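Local coordinates for protein trimeric intracellular cation channel type 1B.2 (Caenorhabditis elegans, PDB 5EIK) that forms a homotrimeric potassium channel of intracellular membranes, binds phosphatidylinositol 4,5-bisphosphate, and may supply counter-ion current during calcium release from intracellular stores, at residues V122-S127 with F232-L237; K130-T135 with C224-F229; V159-G164 with A197-S202. All coordinates share one frame; numbering follows the deposited sequence.

How the interactions relate
Interactions 1 and 2 join the same two transmembrane helices, 120-148 and 218-238, at successive levels, whereas interaction 3 pairs helix 153-165 with helix 194-209. Interaction 1 is a surface contact of leucines, a serine and lysine methylenes, more widely spaced, with a detergent tail against one of its helices. Interaction 2 is buried and mixed: a phenylalanine packs against an arginine that, with a lysine, holds a phosphate of the bound phosphoinositide. Interaction 3 is also buried but has glycines where its backbones come close. Interaction 2 touches both others, through Lys233 beside Glu131 on one side and Phe229 against Ala197 and Ala201 on the other.

Interaction 1 (V122-S127 with F232-L237); sequences VKLGLS and FKLASL. With DMU (decyl-beta-D-maltopyranoside), chain K.
Leu124 lies level with Leu234, and Ser127 with Lys233, across two nearly antiparallel helix segments whose axes run 158° apart and approach no closer than 10.6 Å, a wide spacing that side chains must bridge. Leu124 has CG anti to its main-chain nitrogen (chi1 -164°) and Leu234 has its own CG beside the nitrogen, which brings the two chains across each other at about a right angle with Leu124 CG 4.0 Å from Leu234 CD2. One turn along, Leu237 reaches over with its CD1 branch to Ser127, lying 3.4 Å from Ser127 OG and also against CB, while its other branch, CD2, comes alongside the aliphatic end of Lys123, 4.3 Å from Lys123 CE. Lys233 adds the start of its bent chain, with CG 4.0 Å from Ser127 CB; its amino end lies near the bound phosphoinositide. The serine hydroxyl looks back into its own helix: Ser127 OG donates to Lys123 O at 2.8 Å, from the face of that carbonyl opposite to the one used by Ser127 N. An alanine at this position is likely to lose that second bond to the Lys123 carbonyl and to leave Leu237 CD1 with less to pack on. The outer side of helix 120-148 meets detergent, where the bare CA of Gly125 lets the tail lie close, 3.5 Å from CA to C40 of the decyl maltoside. Leu38 of helix 30-47 covers Ser127 and Lys123 from a further side. The contact rests mainly on van der Waals contact of leucine methyls, lysine methylenes and the serine, whose hydroxyl spends its proton on Lys123 O while the oxygen lies against the Leu237 methyl, without a polar bond between the two segments.

Interaction 2 (K130-T135 with C224-F229); sequences KEVQRT and CVVGFF. With PT5 ([(2R)-1-octadecanoyloxy-3-[oxidanyl-[(1R,2R,3S,4R,5R,6S)-2,3,6-tris(oxidanyl)-4,5-diphosphonooxy-cyclohexyl]oxy-phospho ryl]oxy-propan-2-yl] (8Z)-icosa-5,8,11,14-tetraenoate), chain B.
Arg134 leaves its helix with CG anti to the backbone nitrogen (chi1 -178°) and bends at chi3, while Phe229 carries its ring beside its own backbone nitrogen (chi1 -86°), and together these place Arg134 CD over one ring face, a CH-pi contact 4.1 Å from CD to the Phe229 centroid. Beyond the bend the guanidinium is gripped from two directions. Its NE donates to Glu131 OE1 at 3.1 Å in a salt bridge, on the syn side and somewhat out of the carboxylate plane. Its NH1 gives PT5 O43 a bond of 2.9 Å. Arg134 NH2 reaches PT5 O42 at 2.8 Å. Lys130, extended along its length, adds NZ to the same PT5 O42 at 2.8 Å, so two cations hold one phosphate and Glu131 probably fixes the turn of the arginine. Glu131 OE1 also rests 3.5 Å from Phe229 CB. Thr135 OG1 bonds back to Glu131 O and approaches the ring obliquely, 3.1 Å from Phe229 CD2. Thr135 CG2 lies 3.7 Å from Val226 CG2. Helix 194-209 backs the phenylalanine through Ala197 and Ala201, and helix 30-47 covers Lys130 and Val132 with His35, Leu38 and Phe31, setting this lipid-binding site within the bundle.

Interaction 3 (V159-G164 with A197-S202); sequences VGVAKG and ACVIAS
Gly160 and Ser202 make the tight part of this contact: their CA atoms are 5.2 Å apart, and Gly160 CA lies 3.4 Å from Ser202 OG. Gly160 has no side chain on the face turned to Ser202, consistent with the close approach of the helices here, with axes 8.5 Å apart and running at 138°. Ser202 holds OG anti to its main-chain nitrogen (chi1 -170°), which turns the hydroxyl toward helix 153-165, where it bonds to Ile157 O, just before the segment. Val161 fills the next level: its CG2 branch settles between Ser202 CB and Val199 CA, 3.7 Å from each. At the other end Cys198 SG lies 3.6 Å from Gly164 O, again beside a glycine. Gly164 also touches the phosphoinositide, and its carbonyl oxygen is met, weakly, by NH1 of Arg134, so this glycine-lined interface borders the lipid site. The packing is looser toward Val199, whose CB points away from the facing helix and whose CG2 meets Val161 CG2 only at 4.1 Å; a detergent molecule and Phe60 of a second subunit cover this side. Behind the tight side, helix 120-148 closes over Cys198 with Arg134 and Ile138 and over Ser202 with Val142. Between the two segments the contact is thus one of close fit, and the polar link is the serine hydroxyl, which ties helix 194-209 to helix 153-165 through the carbonyl of Ile157.

Interaction 1 (V122-S127 with F232-L237)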
loop_
_atom_site.group_PDB
_atom_site.type_symbol
_atom_site.label_atom_id
_atom_site.label_comp_id
_atom_site.label_asym_id
_atom_site.label_seq_id
_atom_site.Cartn_x
_atom_site.Cartn_y
_atom_site.Cartn_z
ATOM N N VAL A 122 -19.908 29.465 8.828
ATOM C CA VAL A 122 -18.559 29.426 8.272
ATOM C C VAL A 122 -18.238 28.061 7.667
ATOM O O VAL A 122 -17.745 27.965 6.532
ATOM C CB VAL A 122 -17.506 29.768 9.365
ATOM C CG1 VAL A 122 -16.086 29.590 8.822
ATOM C CG2 VAL A 122 -17.714 31.201 9.844
ATOM N N LYS A 123 -18.522 27.005 8.426
ATOM C CA LYS A 123 -18.260 25.656 7.957
ATOM C C LYS A 123 -18.977 25.461 6.631
ATOM O O LYS A 123 -18.499 24.747 5.748
ATOM C CB LYS A 123 -18.756 24.631 8.981
ATOM C CG LYS A 123 -18.496 23.187 8.578
ATOM C CD LYS A 123 -18.825 22.232 9.708
ATOM C CE LYS A 123 -18.662 20.782 9.274
ATOM N NZ LYS A 123 -17.282 20.488 8.796
ATOM N N LEU A 124 -20.121 26.120 6.494
ATOM C CA LEU A 124 -20.911 26.025 5.275
ATOM C C LEU A 124 -20.227 26.773 4.130
ATOM O O LEU A 124 -20.211 26.306 2.987
ATOM C CB LEU A 124 -22.306 26.590 5.527
ATOM C CG LEU A 124 -23.386 26.243 4.507
ATOM C CD1 LEU A 124 -24.656 25.854 5.249
ATOM C CD2 LEU A 124 -23.624 27.424 3.573
ATOM N N GLY A 125 -19.655 27.928 4.443
ATOM C CA GLY A 125 -18.968 28.698 3.426
ATOM C C GLY A 125 -17.719 27.967 2.972
ATOM O O GLY A 125 -17.393 27.949 1.784
ATOM N N LEU A 126 -17.016 27.355 3.921
ATOM C CA LEU A 126 -15.805 26.621 3.597
ATOM C C LEU A 126 -16.124 25.431 2.701
ATOM O O LEU A 126 -15.400 25.139 1.752
ATOM C CB LEU A 126 -15.128 26.144 4.878
ATOM C CG LEU A 126 -14.634 27.268 5.787
ATOM C CD1 LEU A 126 -14.239 26.700 7.132
ATOM C CD2 LEU A 126 -13.468 27.987 5.130
ATOM N N SER A 127 -17.227 24.757 3.001
ATOM C CA SER A 127 -17.645 23.601 2.228
ATOM C C SER A 127 -17.888 23.952 0.772
ATOM O O SER A 127 -17.578 23.166 -0.124
ATOM C CB SER A 127 -18.910 23.005 2.837
ATOM O OG SER A 127 -18.645 22.517 4.141
ATOM N N PHE A 232 -25.232 18.432 -3.380
ATOM C CA PHE A 232 -25.144 17.220 -2.572
ATOM C C PHE A 232 -24.424 17.478 -1.256
ATOM O O PHE A 232 -24.792 16.926 -0.217
ATOM C CB PHE A 232 -24.431 16.105 -3.341
ATOM C CG PHE A 232 -25.243 15.537 -4.470
ATOM C CD1 PHE A 232 -26.514 15.019 -4.236
ATOM C CD2 PHE A 232 -24.740 15.520 -5.770
ATOM C CE1 PHE A 232 -27.273 14.494 -5.280
ATOM C CE2 PHE A 232 -25.492 14.996 -6.822
ATOM C CZ PHE A 232 -26.760 14.484 -6.577
ATOM N N LYS A 233 -23.402 18.322 -1.299
ATOM C CA LYS A 233 -22.652 18.645 -0.096
ATOM C C LYS A 233 -23.518 19.439 0.883
ATOM O O LYS A 233 -23.586 19.109 2.068
ATOM C CB LYS A 233 -21.392 19.439 -0.451
ATOM C CG LYS A 233 -20.656 20.020 0.749
ATOM C CD LYS A 233 -20.332 18.967 1.801
ATOM C CE LYS A 233 -19.428 17.881 1.248
ATOM N NZ LYS A 233 -18.934 16.978 2.328
ATOM N N LEU A 234 -24.180 20.482 0.393
ATOM C CA LEU A 234 -25.030 21.295 1.259
ATOM C C LEU A 234 -26.213 20.493 1.796
ATOM O O LEU A 234 -26.644 20.693 2.933
ATOM C CB LEU A 234 -25.531 22.535 0.515
ATOM C CG LEU A 234 -24.452 23.544 0.122
ATOM C CD1 LEU A 234 -25.115 24.819 -0.376
ATOM C CD2 LEU A 234 -23.551 23.847 1.320
ATOM N N ALA A 235 -26.730 19.584 0.977
ATOM C CA ALA A 235 -27.850 18.748 1.381
ATOM C C ALA A 235 -27.475 17.922 2.606
ATOM O O ALA A 235 -28.191 17.918 3.602
ATOM C CB ALA A 235 -28.264 17.825 0.236
ATOM N N SER A 236 -26.345 17.226 2.536
ATOM C CA SER A 236 -25.910 16.401 3.655
ATOM C C SER A 236 -25.610 17.214 4.913
ATOM O O SER A 236 -25.745 16.706 6.027
ATOM C CB SER A 236 -24.680 15.576 3.265
ATOM O OG SER A 236 -23.592 16.406 2.908
ATOM N N LEU A 237 -25.205 18.471 4.742
ATOM C CA LEU A 237 -24.897 19.325 5.886
ATOM C C LEU A 237 -26.141 19.838 6.601
ATOM O O LEU A 237 -26.168 19.910 7.828
ATOM C CB LEU A 237 -24.034 20.514 5.460
ATOM C CG LEU A 237 -22.532 20.257 5.345
ATOM C CD1 LEU A 237 -21.837 21.521 4.869
ATOM C CD2 LEU A 237 -21.982 19.824 6.696
HETATM C C1 DMU K . -10.247 34.176 -6.215
HETATM C C2 DMU K . -9.827 35.130 -7.364
HETATM C C3 DMU K . -11.039 36.106 -7.773
HETATM C C4 DMU K . -11.677 36.677 -6.524
HETATM O O5 DMU K . -12.161 35.620 -5.684
HETATM C C6 DMU K . -11.024 34.940 -5.112
HETATM O O7 DMU K . -10.608 37.397 -8.598
HETATM O O16 DMU K . -11.477 34.004 -4.120
HETATM C C18 DMU K . -11.619 34.720 -2.884
HETATM C C19 DMU K . -12.117 33.748 -1.810
HETATM C C22 DMU K . -12.998 34.483 -0.809
HETATM C C25 DMU K . -14.228 33.626 -0.529
HETATM C C28 DMU K . -15.169 34.400 0.396
HETATM C C31 DMU K . -16.245 33.466 0.946
HETATM C C34 DMU K . -15.809 32.942 2.321
HETATM C C37 DMU K . -17.041 32.529 3.138
HETATM C C40 DMU K . -16.693 31.317 4.013
HETATM C C43 DMU K . -16.165 31.803 5.370
HETATM O O49 DMU K . -9.067 33.614 -5.637
HETATM O O55 DMU K . -9.415 34.313 -8.482
HETATM C C57 DMU K . -12.844 37.581 -6.922
HETATM O O61 DMU K . -13.289 38.324 -5.785
HETATM C C5 DMU K . -9.643 37.737 -10.799
HETATM C C7 DMU K . -10.509 38.909 -11.283
HETATM C C8 DMU K . -11.735 38.459 -11.977
HETATM C C9 DMU K . -12.541 37.521 -11.051
HETATM O O1 DMU K . -11.739 36.446 -10.621
HETATM C C10 DMU K . -10.485 36.813 -9.929
HETATM O O2 DMU K . -12.511 39.558 -12.277
HETATM O O3 DMU K . -8.528 38.156 -10.086
HETATM O O4 DMU K . -9.744 39.747 -12.197
HETATM C C11 DMU K . -13.823 37.013 -11.711
HETATM O O6 DMU K . -14.610 36.260 -10.786
#

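Interaction 2 (K130-T135 with C224-F229)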
loop_
_atom_site.group_PDB
_atom_site.type_symbol
_atom_site.label_atom_id
_atom_site.label_comp_id
_atom_site.label_asym_id
_atom_site.label_seq_id
_atom_site.Cartn_x
_atom_site.Cartn_y
_atom_site.Cartn_z
ATOM N N LYS A 130 -14.576 24.397 -0.872
ATOM C CA LYS A 130 -13.935 23.103 -1.038
ATOM C C LYS A 130 -14.496 22.356 -2.247
ATOM O O LYS A 130 -13.748 21.739 -3.009
ATOM C CB LYS A 130 -14.103 22.236 0.211
ATOM C CG LYS A 130 -13.416 20.884 0.071
ATOM C CD LYS A 130 -13.798 19.929 1.168
ATOM C CE LYS A 130 -13.284 18.529 0.862
ATOM N NZ LYS A 130 -13.891 17.519 1.781
ATOM N N GLU A 131 -15.812 22.404 -2.427
ATOM C CA GLU A 131 -16.405 21.712 -3.562
ATOM C C GLU A 131 -15.905 22.309 -4.879
ATOM O O GLU A 131 -15.699 21.594 -5.856
ATOM C CB GLU A 131 -17.933 21.746 -3.475
ATOM C CG GLU A 131 -18.487 20.917 -2.322
ATOM C CD GLU A 131 -17.879 19.517 -2.261
ATOM O OE1 GLU A 131 -17.821 18.831 -3.308
ATOM O OE2 GLU A 131 -17.460 19.092 -1.165
ATOM N N VAL A 132 -15.694 23.618 -4.906
ATOM C CA VAL A 132 -15.185 24.245 -6.111
ATOM C C VAL A 132 -13.791 23.682 -6.384
ATOM O O VAL A 132 -13.459 23.344 -7.513
ATOM C CB VAL A 132 -15.092 25.783 -5.951
ATOM C CG1 VAL A 132 -14.238 26.395 -7.076
ATOM C CG2 VAL A 132 -16.497 26.381 -5.970
ATOM N N GLN A 133 -12.983 23.562 -5.337
ATOM C CA GLN A 133 -11.628 23.053 -5.481
ATOM C C GLN A 133 -11.583 21.569 -5.888
ATOM O O GLN A 133 -10.730 21.153 -6.678
ATOM C CB GLN A 133 -10.851 23.287 -4.176
ATOM C CG GLN A 133 -9.340 23.197 -4.330
ATOM C CD GLN A 133 -8.730 22.201 -3.368
ATOM O OE1 GLN A 133 -9.360 21.192 -3.036
ATOM N NE2 GLN A 133 -7.501 22.465 -2.924
ATOM N N ARG A 134 -12.502 20.774 -5.360
ATOM C CA ARG A 134 -12.558 19.358 -5.706
ATOM C C ARG A 134 -12.799 19.186 -7.210
ATOM O O ARG A 134 -12.166 18.344 -7.862
ATOM C CB ARG A 134 -13.681 18.659 -4.942
ATOM C CG ARG A 134 -13.751 17.163 -5.230
ATOM C CD ARG A 134 -15.103 16.583 -4.861
ATOM N NE ARG A 134 -15.460 16.860 -3.472
ATOM C CZ ARG A 134 -15.008 16.180 -2.423
ATOM N NH1 ARG A 134 -14.173 15.163 -2.595
ATOM N NH2 ARG A 134 -15.391 16.520 -1.201
ATOM N N THR A 135 -13.726 19.976 -7.750
ATOM C CA THR A 135 -14.059 19.909 -9.169
ATOM C C THR A 135 -12.816 20.169 -10.002
ATOM O O THR A 135 -12.585 19.510 -11.017
ATOM C CB THR A 135 -15.129 20.937 -9.541
ATOM O OG1 THR A 135 -16.304 20.706 -8.752
ATOM C CG2 THR A 135 -15.495 20.808 -11.006
ATOM N N CYS A 224 -22.567 22.938 -14.069
ATOM C CA CYS A 224 -23.467 21.918 -13.547
ATOM C C CYS A 224 -22.755 20.977 -12.585
ATOM O O CYS A 224 -23.302 20.639 -11.534
ATOM C CB CYS A 224 -24.089 21.106 -14.684
ATOM S SG CYS A 224 -25.283 22.038 -15.640
ATOM N N VAL A 225 -21.542 20.557 -12.941
ATOM C CA VAL A 225 -20.789 19.657 -12.077
ATOM C C VAL A 225 -20.553 20.313 -10.727
ATOM O O VAL A 225 -20.856 19.732 -9.684
ATOM C CB VAL A 225 -19.435 19.273 -12.686
ATOM C CG1 VAL A 225 -18.655 18.406 -11.710
ATOM C CG2 VAL A 225 -19.655 18.517 -13.978
ATOM N N VAL A 226 -20.015 21.526 -10.745
ATOM C CA VAL A 226 -19.776 22.255 -9.507
ATOM C C VAL A 226 -21.100 22.402 -8.748
ATOM O O VAL A 226 -21.174 22.172 -7.538
ATOM C CB VAL A 226 -19.204 23.656 -9.794
ATOM C CG1 VAL A 226 -18.963 24.400 -8.500
ATOM C CG2 VAL A 226 -17.905 23.529 -10.555
ATOM N N GLY A 227 -22.147 22.774 -9.477
ATOM C CA GLY A 227 -23.453 22.948 -8.873
ATOM C C GLY A 227 -23.932 21.710 -8.154
ATOM O O GLY A 227 -24.429 21.791 -7.031
ATOM N N PHE A 228 -23.794 20.557 -8.796
ATOM C CA PHE A 228 -24.218 19.315 -8.171
ATOM C C PHE A 228 -23.373 19.000 -6.946
ATOM O O PHE A 228 -23.908 18.553 -5.928
ATOM C CB PHE A 228 -24.175 18.153 -9.169
ATOM C CG PHE A 228 -25.455 17.982 -9.941
ATOM C CD1 PHE A 228 -26.634 17.629 -9.285
ATOM C CD2 PHE A 228 -25.496 18.209 -11.314
ATOM C CE1 PHE A 228 -27.838 17.507 -9.982
ATOM C CE2 PHE A 228 -26.695 18.090 -12.023
ATOM C CZ PHE A 228 -27.868 17.738 -11.352
ATOM N N PHE A 229 -22.066 19.238 -7.028
ATOM C CA PHE A 229 -21.201 18.972 -5.881
ATOM C C PHE A 229 -21.648 19.815 -4.703
ATOM O O PHE A 229 -21.858 19.293 -3.603
ATOM C CB PHE A 229 -19.730 19.287 -6.179
ATOM C CG PHE A 229 -18.979 18.152 -6.814
ATOM C CD1 PHE A 229 -19.011 16.876 -6.255
ATOM C CD2 PHE A 229 -18.222 18.360 -7.964
ATOM C CE1 PHE A 229 -18.298 15.822 -6.835
ATOM C CE2 PHE A 229 -17.506 17.314 -8.551
ATOM C CZ PHE A 229 -17.544 16.043 -7.986
HETATM O O12 PT5 B . -16.801 5.926 -0.087
HETATM P P1 PT5 B . -15.292 5.901 0.093
HETATM O O13 PT5 B . -14.372 5.994 -1.378
HETATM O O11 PT5 B . -14.708 4.561 0.837
HETATM O O6 PT5 B . -15.806 8.384 3.063
HETATM O O1 PT5 B . -14.717 7.112 0.928
HETATM C C1 PT5 B . -15.206 8.447 0.756
HETATM C C6 PT5 B . -15.017 9.088 2.101
HETATM C C2 PT5 B . -14.425 9.268 -0.338
HETATM O O2 PT5 B . -13.013 9.251 -0.052
HETATM C C3 PT5 B . -14.880 10.760 -0.328
HETATM O O3 PT5 B . -14.064 11.472 -1.248
HETATM C C4 PT5 B . -14.745 11.397 1.032
HETATM O O4 PT5 B . -15.367 12.646 1.033
HETATM P P4 PT5 B . -14.494 14.010 1.221
HETATM O O41 PT5 B . -13.587 14.007 2.557
HETATM O O42 PT5 B . -15.473 15.296 1.277
HETATM O O43 PT5 B . -13.563 14.141 0.045
HETATM C C5 PT5 B . -15.416 10.568 2.144
HETATM O O5 PT5 B . -15.003 11.115 3.396
HETATM P P5 PT5 B . -16.150 11.923 4.237
HETATM O O52 PT5 B . -17.449 12.251 3.378
HETATM O O51 PT5 B . -16.507 11.026 5.614
HETATM O O53 PT5 B . -15.258 13.246 4.711
HETATM C C7 PT5 B . -12.940 5.730 -1.378
HETATM C C8 PT5 B . -12.650 4.858 -2.613
HETATM C C9 PT5 B . -12.663 3.319 -2.343
HETATM O O16 PT5 B . -11.326 5.242 -3.155
HETATM C C10 PT5 B . -11.339 5.998 -4.293
HETATM O O17 PT5 B . -11.540 7.200 -4.309
HETATM O O18 PT5 B . -11.409 2.714 -2.884
HETATM C C11 PT5 B . -11.310 1.326 -3.232
HETATM O O19 PT5 B . -12.274 0.571 -3.547
HETATM C C12 PT5 B . -11.067 5.200 -5.568
HETATM C C13 PT5 B . -9.912 5.672 -6.488
HETATM C C14 PT5 B . -9.819 4.789 -7.753
HETATM C C15 PT5 B . -8.662 3.774 -7.698
HETATM C C16 PT5 B . -8.426 3.037 -9.049
HETATM C C17 PT5 B . -8.051 1.532 -8.879
HETATM C C18 PT5 B . -6.919 1.077 -9.805
HETATM C C19 PT5 B . -6.112 0.150 -9.560
HETATM C C20 PT5 B . -5.009 -0.209 -8.551
HETATM C C21 PT5 B . -5.428 -1.132 -7.378
HETATM C C22 PT5 B . -4.371 -1.195 -6.258
HETATM C C23 PT5 B . -4.164 -2.622 -5.710
HETATM C C24 PT5 B . -2.678 -3.036 -5.648
HETATM C C31 PT5 B . -9.866 0.820 -3.186
HETATM C C32 PT5 B . -9.077 1.140 -4.488
HETATM C C33 PT5 B . -7.571 0.749 -4.410
HETATM C C34 PT5 B . -6.628 1.899 -3.970
HETATM C C35 PT5 B . -5.066 1.593 -3.746
HETATM C C36 PT5 B . -4.514 1.385 -2.498
HETATM C C37 PT5 B . -3.355 0.374 -2.350
HETATM C C38 PT5 B . -2.385 0.987 -1.471
HETATM C C39 PT5 B . -2.073 0.653 -0.082
HETATM C C40 PT5 B . -3.040 0.982 1.011
HETATM C C25 PT5 B . -2.105 -2.943 -4.212
HETATM C C26 PT5 B . -0.578 -3.117 -4.172
HETATM C C41 PT5 B . -3.802 -0.179 1.662
HETATM C C42 PT5 B . -4.877 0.296 2.647
HETATM C C43 PT5 B . -6.256 0.474 2.002
#

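Interaction 3 (V159-G164 with A197-S202)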
loop_
_atom_site.group_PDB
_atom_site.type_symbol
_atom_site.label_atom_id
_atom_site.label_comp_id
_atom_site.label_asym_id
_atom_site.label_seq_id
_atom_site.Cartn_x
_atom_site.Cartn_y
_atom_site.Cartn_z
ATOM N N VAL A 159 -8.119 8.072 -12.616
ATOM C CA VAL A 159 -7.229 9.098 -12.098
ATOM C C VAL A 159 -8.059 10.305 -11.631
ATOM O O VAL A 159 -7.798 10.878 -10.571
ATOM C CB VAL A 159 -6.196 9.531 -13.168
ATOM C CG1 VAL A 159 -5.483 10.810 -12.732
ATOM C CG2 VAL A 159 -5.174 8.415 -13.367
ATOM N N GLY A 160 -9.067 10.668 -12.421
ATOM C CA GLY A 160 -9.914 11.783 -12.066
ATOM C C GLY A 160 -10.612 11.522 -10.744
ATOM O O GLY A 160 -10.723 12.413 -9.894
ATOM N N VAL A 161 -11.086 10.293 -10.568
ATOM C CA VAL A 161 -11.770 9.913 -9.341
ATOM C C VAL A 161 -10.793 9.898 -8.163
ATOM O O VAL A 161 -11.140 10.303 -7.051
ATOM C CB VAL A 161 -12.422 8.522 -9.494
ATOM C CG1 VAL A 161 -13.102 8.108 -8.206
ATOM C CG2 VAL A 161 -13.435 8.554 -10.625
ATOM N N ALA A 162 -9.570 9.440 -8.412
ATOM C CA ALA A 162 -8.553 9.372 -7.364
ATOM C C ALA A 162 -8.244 10.768 -6.843
ATOM O O ALA A 162 -8.085 10.965 -5.642
ATOM C CB ALA A 162 -7.277 8.709 -7.895
ATOM N N LYS A 163 -8.162 11.735 -7.752
ATOM C CA LYS A 163 -7.889 13.116 -7.370
ATOM C C LYS A 163 -9.043 13.713 -6.578
ATOM O O LYS A 163 -8.831 14.536 -5.690
ATOM C CB LYS A 163 -7.636 13.985 -8.608
ATOM C CG LYS A 163 -6.327 13.694 -9.316
ATOM C CD LYS A 163 -5.128 14.099 -8.475
ATOM C CE LYS A 163 -4.453 15.344 -9.026
ATOM N NZ LYS A 163 -5.369 16.517 -9.066
ATOM N N GLY A 164 -10.265 13.289 -6.893
ATOM C CA GLY A 164 -11.432 13.821 -6.209
ATOM C C GLY A 164 -11.907 13.102 -4.958
ATOM O O GLY A 164 -12.484 13.732 -4.073
ATOM N N ALA A 197 -20.368 10.824 -7.084
ATOM C CA ALA A 197 -20.436 12.072 -7.839
ATOM C C ALA A 197 -19.089 12.358 -8.523
ATOM O O ALA A 197 -19.054 12.921 -9.620
ATOM C CB ALA A 197 -20.812 13.223 -6.920
ATOM N N CYS A 198 -17.984 11.978 -7.878
ATOM C CA CYS A 198 -16.662 12.169 -8.476
ATOM C C CYS A 198 -16.528 11.253 -9.690
ATOM O O CYS A 198 -15.858 11.597 -10.671
ATOM C CB CYS A 198 -15.545 11.821 -7.489
ATOM S SG CYS A 198 -15.325 12.945 -6.105
ATOM N N VAL A 199 -17.155 10.081 -9.617
ATOM C CA VAL A 199 -17.102 9.128 -10.721
ATOM C C VAL A 199 -17.802 9.749 -11.916
ATOM O O VAL A 199 -17.241 9.810 -13.016
ATOM C CB VAL A 199 -17.783 7.782 -10.351
ATOM C CG1 VAL A 199 -17.851 6.857 -11.573
ATOM C CG2 VAL A 199 -16.991 7.096 -9.239
ATOM N N ILE A 200 -19.018 10.239 -11.690
ATOM C CA ILE A 200 -19.792 10.871 -12.759
ATOM C C ILE A 200 -19.040 12.070 -13.328
ATOM O O ILE A 200 -18.869 12.189 -14.542
ATOM C CB ILE A 200 -21.187 11.325 -12.254
ATOM C CG1 ILE A 200 -21.996 10.106 -11.797
ATOM C CG2 ILE A 200 -21.940 12.059 -13.354
ATOM C CD1 ILE A 200 -22.084 9.001 -12.839
ATOM N N ALA A 201 -18.580 12.949 -12.448
ATOM C CA ALA A 201 -17.840 14.126 -12.881
ATOM C C ALA A 201 -16.630 13.723 -13.717
ATOM O O ALA A 201 -16.323 14.343 -14.744
ATOM C CB ALA A 201 -17.382 14.943 -11.666
ATOM N N SER A 202 -15.945 12.677 -13.276
ATOM C CA SER A 202 -14.756 12.210 -13.979
ATOM C C SER A 202 -15.083 11.684 -15.372
ATOM O O SER A 202 -14.386 11.991 -16.345
ATOM C CB SER A 202 -14.054 11.125 -13.162
ATOM O OG SER A 202 -12.789 10.835 -13.715
#